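Local coordinates for tail protein, 43 kDa (PDB 3D37) that is of unknown function but probably serves as a structural component of the baseplate in a Mu-like phage tail, at residues V12-K17 with P52-E57; D36-V41 with G71-Q76. All coordinates share one frame; numbering follows the deposited sequence.

Interaction 1 (V12-K17 with P52-E57); sequences VRVGGK and PDLSGE
D53 OD1 takes two bonds from S55, in the loop whose L54 and E57 meet V14. The backbone N of S55 closes an Asx turn onto OD1 at 3.1 Å, while S55 OG reaches the same D53 OD1 at 2.6 Å. The two donors use the oxygen differently: the hydroxyl lies at its syn lone pair, whereas the amide comes from above the carboxylate plane, 60° out of it. Overlapping the Asx turn is a type II turn from L54 to E57, closed by E57 N on L54 O at 3.0 Å, with G56 at positive phi in its third position.

The partner is the end of strand 10-14 in the beta domain related to the N-terminal part of Mu baseplate protein GpP. Here a type I' turn over G15 and G16 makes a tight hairpin, with V14 N bonded to K17 O at 2.9 Å. V14 carries the hairpin's side of the contact through one methyl. CG1 stands anti to the backbone N (chi1 173°), which directs it at the loop, and meets E57 CB at 3.7 Å. The same V14 CG1 touches L54 CD2 at 4.2 Å. I73 and C59 also pack on V14, so the valine is buried although the hairpin tip is exposed. W207 and T209 of the second subunit pack on D53 and S55. The V14 and E57 side chains cross at about a right angle, and the bend at chi2 of E57 (-61°) folds its carboxylate back until OE1 lies 4.2 Å from V14 CG1.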
# COMPACT_ATOMS: atom_id res chain seq x y z
N VAL A 12 -16.60 22.42 -16.57
CA VAL A 12 -17.93 21.90 -16.82
C VAL A 12 -18.77 23.15 -16.79
O VAL A 12 -18.91 23.76 -15.74
CB VAL A 12 -18.36 20.88 -15.74
CG1 VAL A 12 -19.82 20.41 -15.94
CG2 VAL A 12 -17.40 19.71 -15.75
N ARG A 13 -19.27 23.56 -17.95
CA ARG A 13 -20.08 24.74 -18.07
C ARG A 13 -21.55 24.37 -17.88
O ARG A 13 -22.07 23.54 -18.62
CB ARG A 13 -19.87 25.35 -19.46
CG ARG A 13 -20.23 26.77 -19.56
CD ARG A 13 -20.05 27.26 -21.00
NE ARG A 13 -18.65 27.57 -21.26
CZ ARG A 13 -18.12 27.69 -22.48
NH1 ARG A 13 -18.82 27.43 -23.54
NH2 ARG A 13 -16.86 28.06 -22.63
N VAL A 14 -22.19 24.93 -16.86
CA VAL A 14 -23.61 24.69 -16.59
C VAL A 14 -24.26 26.04 -16.28
O VAL A 14 -23.83 26.74 -15.33
CB VAL A 14 -23.83 23.82 -15.32
CG1 VAL A 14 -25.34 23.76 -15.00
CG2 VAL A 14 -23.22 22.45 -15.44
N GLY A 15 -25.30 26.40 -17.04
CA GLY A 15 -25.99 27.67 -16.82
C GLY A 15 -24.98 28.81 -16.85
O GLY A 15 -24.80 29.52 -15.84
N GLY A 16 -24.28 28.91 -17.99
CA GLY A 16 -23.30 29.97 -18.26
C GLY A 16 -22.12 29.99 -17.30
O GLY A 16 -21.14 30.70 -17.52
N LYS A 17 -22.21 29.17 -16.26
CA LYS A 17 -21.30 29.21 -15.16
C LYS A 17 -20.24 28.13 -15.38
O LYS A 17 -20.56 27.01 -15.74
CB LYS A 17 -22.10 28.94 -13.88
CG LYS A 17 -21.38 29.15 -12.56
CD LYS A 17 -22.38 29.13 -11.41
CE LYS A 17 -23.26 30.42 -11.33
NZ LYS A 17 -22.90 31.34 -10.18
N PRO A 52 -24.17 23.13 -4.66
CA PRO A 52 -25.32 23.24 -5.56
C PRO A 52 -25.63 21.90 -6.29
O PRO A 52 -24.72 21.26 -6.79
CB PRO A 52 -24.86 24.32 -6.55
CG PRO A 52 -23.33 24.16 -6.60
CD PRO A 52 -22.89 23.37 -5.38
N ASP A 53 -26.89 21.47 -6.32
CA ASP A 53 -27.23 20.25 -7.09
C ASP A 53 -27.33 20.51 -8.62
O ASP A 53 -28.29 21.13 -9.11
CB ASP A 53 -28.51 19.58 -6.58
CG ASP A 53 -28.85 18.26 -7.34
OD1 ASP A 53 -27.94 17.56 -7.82
OD2 ASP A 53 -30.04 17.91 -7.45
N LEU A 54 -26.34 20.01 -9.35
CA LEU A 54 -26.27 20.14 -10.80
C LEU A 54 -26.76 18.87 -11.51
O LEU A 54 -26.74 18.83 -12.71
CB LEU A 54 -24.83 20.45 -11.27
CG LEU A 54 -24.06 21.60 -10.62
CD1 LEU A 54 -22.62 21.58 -11.06
CD2 LEU A 54 -24.70 22.93 -10.92
N SER A 55 -27.20 17.86 -10.77
CA SER A 55 -27.65 16.62 -11.39
C SER A 55 -28.86 16.91 -12.24
O SER A 55 -29.77 17.67 -11.85
CB SER A 55 -27.96 15.51 -10.35
OG SER A 55 -29.00 15.91 -9.45
N GLY A 56 -28.86 16.32 -13.43
CA GLY A 56 -29.90 16.52 -14.38
C GLY A 56 -29.77 17.77 -15.21
O GLY A 56 -30.60 17.99 -16.07
N GLU A 57 -28.75 18.59 -14.96
CA GLU A 57 -28.51 19.83 -15.73
C GLU A 57 -27.75 19.55 -17.03
O GLU A 57 -26.93 18.65 -17.09
CB GLU A 57 -27.65 20.81 -14.92
CG GLU A 57 -28.30 21.42 -13.70
CD GLU A 57 -29.49 22.21 -14.07
OE1 GLU A 57 -29.42 22.90 -15.10
OE2 GLU A 57 -30.52 22.11 -13.36

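Interaction 2 (D36-V41 with G71-Q76); sequences DSFDFV and GIIGSQ
F38 and I73 sit on strands that run in roughly the same direction without pairing: 37-42 and 66-81 flank strand 84-93, each antiparallel to it, and the nearest CA atoms, those of F38 and I73, are 8.8 Å apart. The F38 ring spans the gap. Its CG lies between the backbone N and the carbonyl carbon (chi1 63°), a setting that turns CZ towards the backbone of 71-76. CZ comes within 3.8 Å of I72 O, an oblique approach, and within 4.1 Å of I73 CG1, which lies at the ring edge, near its plane. I73 carries CG1 anti to its carbonyl carbon (chi1 -61°), which turns CG1 towards that edge. At G71 there is no side chain in the path of the ring, and F38 CE2 faces G71 CA across 4.9 Å.

The contact is interior packing of the curled beta domain, which belongs to the phage-barrel group: C59 of strand 58-63 touches both F38 and I73, and L54 also touches I73. F38 is also a partner within its own strand, because its CD1 lies in the plane of the F40 ring, 3.8 Å from F40 CD2.

Beyond I73 the second strand carries a classic beta bulge, G74 and S75 together facing S90. That serine also links back to the first strand by a hydrogen bond from its OG to D39 OD2. S75 and Q76 then pair antiparallel with a strand of the second subunit, where T209 OG1 is hydrogen-bonded to G74 O.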
# COMPACT_ATOMS: atom_id res chain seq x y z
N ASP A 36 -20.60 8.71 -25.05
CA ASP A 36 -19.36 9.22 -24.47
C ASP A 36 -19.68 9.71 -23.04
O ASP A 36 -20.82 10.02 -22.73
CB ASP A 36 -18.76 10.35 -25.31
CG ASP A 36 -18.35 9.91 -26.73
OD1 ASP A 36 -18.26 8.68 -27.04
OD2 ASP A 36 -18.05 10.83 -27.52
N SER A 37 -18.69 9.70 -22.16
CA SER A 37 -18.91 10.00 -20.78
C SER A 37 -17.80 10.86 -20.16
O SER A 37 -16.69 11.05 -20.67
CB SER A 37 -19.01 8.70 -19.97
OG SER A 37 -17.84 7.97 -20.12
N PHE A 38 -18.17 11.41 -19.04
CA PHE A 38 -17.29 12.25 -18.29
C PHE A 38 -17.49 12.02 -16.80
O PHE A 38 -18.58 11.63 -16.34
CB PHE A 38 -17.49 13.73 -18.63
CG PHE A 38 -18.85 14.28 -18.31
CD1 PHE A 38 -19.12 14.84 -17.06
CD2 PHE A 38 -19.86 14.28 -19.28
CE1 PHE A 38 -20.39 15.36 -16.74
CE2 PHE A 38 -21.15 14.81 -18.96
CZ PHE A 38 -21.40 15.34 -17.69
N ASP A 39 -16.41 12.29 -16.09
CA ASP A 39 -16.29 12.15 -14.67
C ASP A 39 -15.29 13.16 -14.08
O ASP A 39 -14.16 13.20 -14.52
CB ASP A 39 -15.84 10.74 -14.43
CG ASP A 39 -16.57 10.14 -13.35
OD1 ASP A 39 -16.11 10.39 -12.21
OD2 ASP A 39 -17.64 9.50 -13.66
N PHE A 40 -15.75 14.00 -13.14
CA PHE A 40 -14.95 15.06 -12.51
C PHE A 40 -15.00 15.01 -10.98
O PHE A 40 -16.07 14.78 -10.41
CB PHE A 40 -15.44 16.47 -12.96
CG PHE A 40 -15.14 16.79 -14.41
CD1 PHE A 40 -14.00 17.51 -14.77
CD2 PHE A 40 -16.05 16.42 -15.43
CE1 PHE A 40 -13.75 17.81 -16.12
CE2 PHE A 40 -15.81 16.73 -16.76
CZ PHE A 40 -14.64 17.40 -17.10
N VAL A 41 -13.87 15.24 -10.32
CA VAL A 41 -13.78 15.30 -8.88
C VAL A 41 -12.94 16.52 -8.48
O VAL A 41 -11.90 16.78 -9.08
CB VAL A 41 -13.09 14.06 -8.27
CG1 VAL A 41 -13.00 14.21 -6.78
CG2 VAL A 41 -13.78 12.76 -8.70
N GLY A 71 -23.53 17.37 -23.07
CA GLY A 71 -24.28 16.31 -22.40
C GLY A 71 -25.09 16.75 -21.20
O GLY A 71 -25.47 17.88 -21.08
N ILE A 72 -25.30 15.80 -20.29
CA ILE A 72 -26.20 15.97 -19.17
C ILE A 72 -25.49 15.35 -17.98
O ILE A 72 -24.97 14.24 -18.07
CB ILE A 72 -27.62 15.26 -19.39
CG1 ILE A 72 -28.33 15.82 -20.61
CG2 ILE A 72 -28.59 15.46 -18.18
CD1 ILE A 72 -27.85 15.23 -21.88
N ILE A 73 -25.48 16.08 -16.87
CA ILE A 73 -24.98 15.56 -15.59
C ILE A 73 -26.01 14.53 -15.10
O ILE A 73 -27.21 14.84 -14.90
CB ILE A 73 -24.75 16.68 -14.59
CG1 ILE A 73 -23.69 17.64 -15.18
CG2 ILE A 73 -24.22 16.16 -13.16
CD1 ILE A 73 -23.47 18.82 -14.36
N GLY A 74 -25.57 13.28 -15.02
CA GLY A 74 -26.43 12.21 -14.58
C GLY A 74 -26.39 12.03 -13.09
O GLY A 74 -27.35 11.58 -12.50
N SER A 75 -25.28 12.34 -12.46
CA SER A 75 -25.16 12.09 -11.06
C SER A 75 -24.13 12.96 -10.39
O SER A 75 -23.19 13.47 -11.00
CB SER A 75 -24.90 10.60 -10.77
OG SER A 75 -23.59 10.21 -10.98
N GLN A 76 -24.35 13.16 -9.10
CA GLN A 76 -23.50 14.00 -8.28
C GLN A 76 -23.33 13.39 -6.91
O GLN A 76 -24.27 12.91 -6.31
CB GLN A 76 -24.12 15.43 -8.20
CG GLN A 76 -23.29 16.42 -7.35
CD GLN A 76 -23.83 17.86 -7.40
OE1 GLN A 76 -24.29 18.34 -8.43
NE2 GLN A 76 -23.80 18.54 -6.27

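How the interactions relate
Interactions 1 and 2 have centres about 10 Å apart and share one N-terminal beta domain, their segments alternating along the chain. Segment 71-76 of strand 66-81 is the common element. It receives the loop 52-57 through two probable hydrogen bonds, G56 N to I73 O at 2.7 Å and L54 N to Q76 OE1 at 2.8 Å, while L54 O packs on I73 CB at 3.5 Å. A second junction is V12 CG2 against F40 CE2 at 3.5 Å, between strands 10-14 and 37-42. I73 is thus packed from both contacts. The second subunit borders both as well, W207 of that chain packing on D53 and Q76 alike.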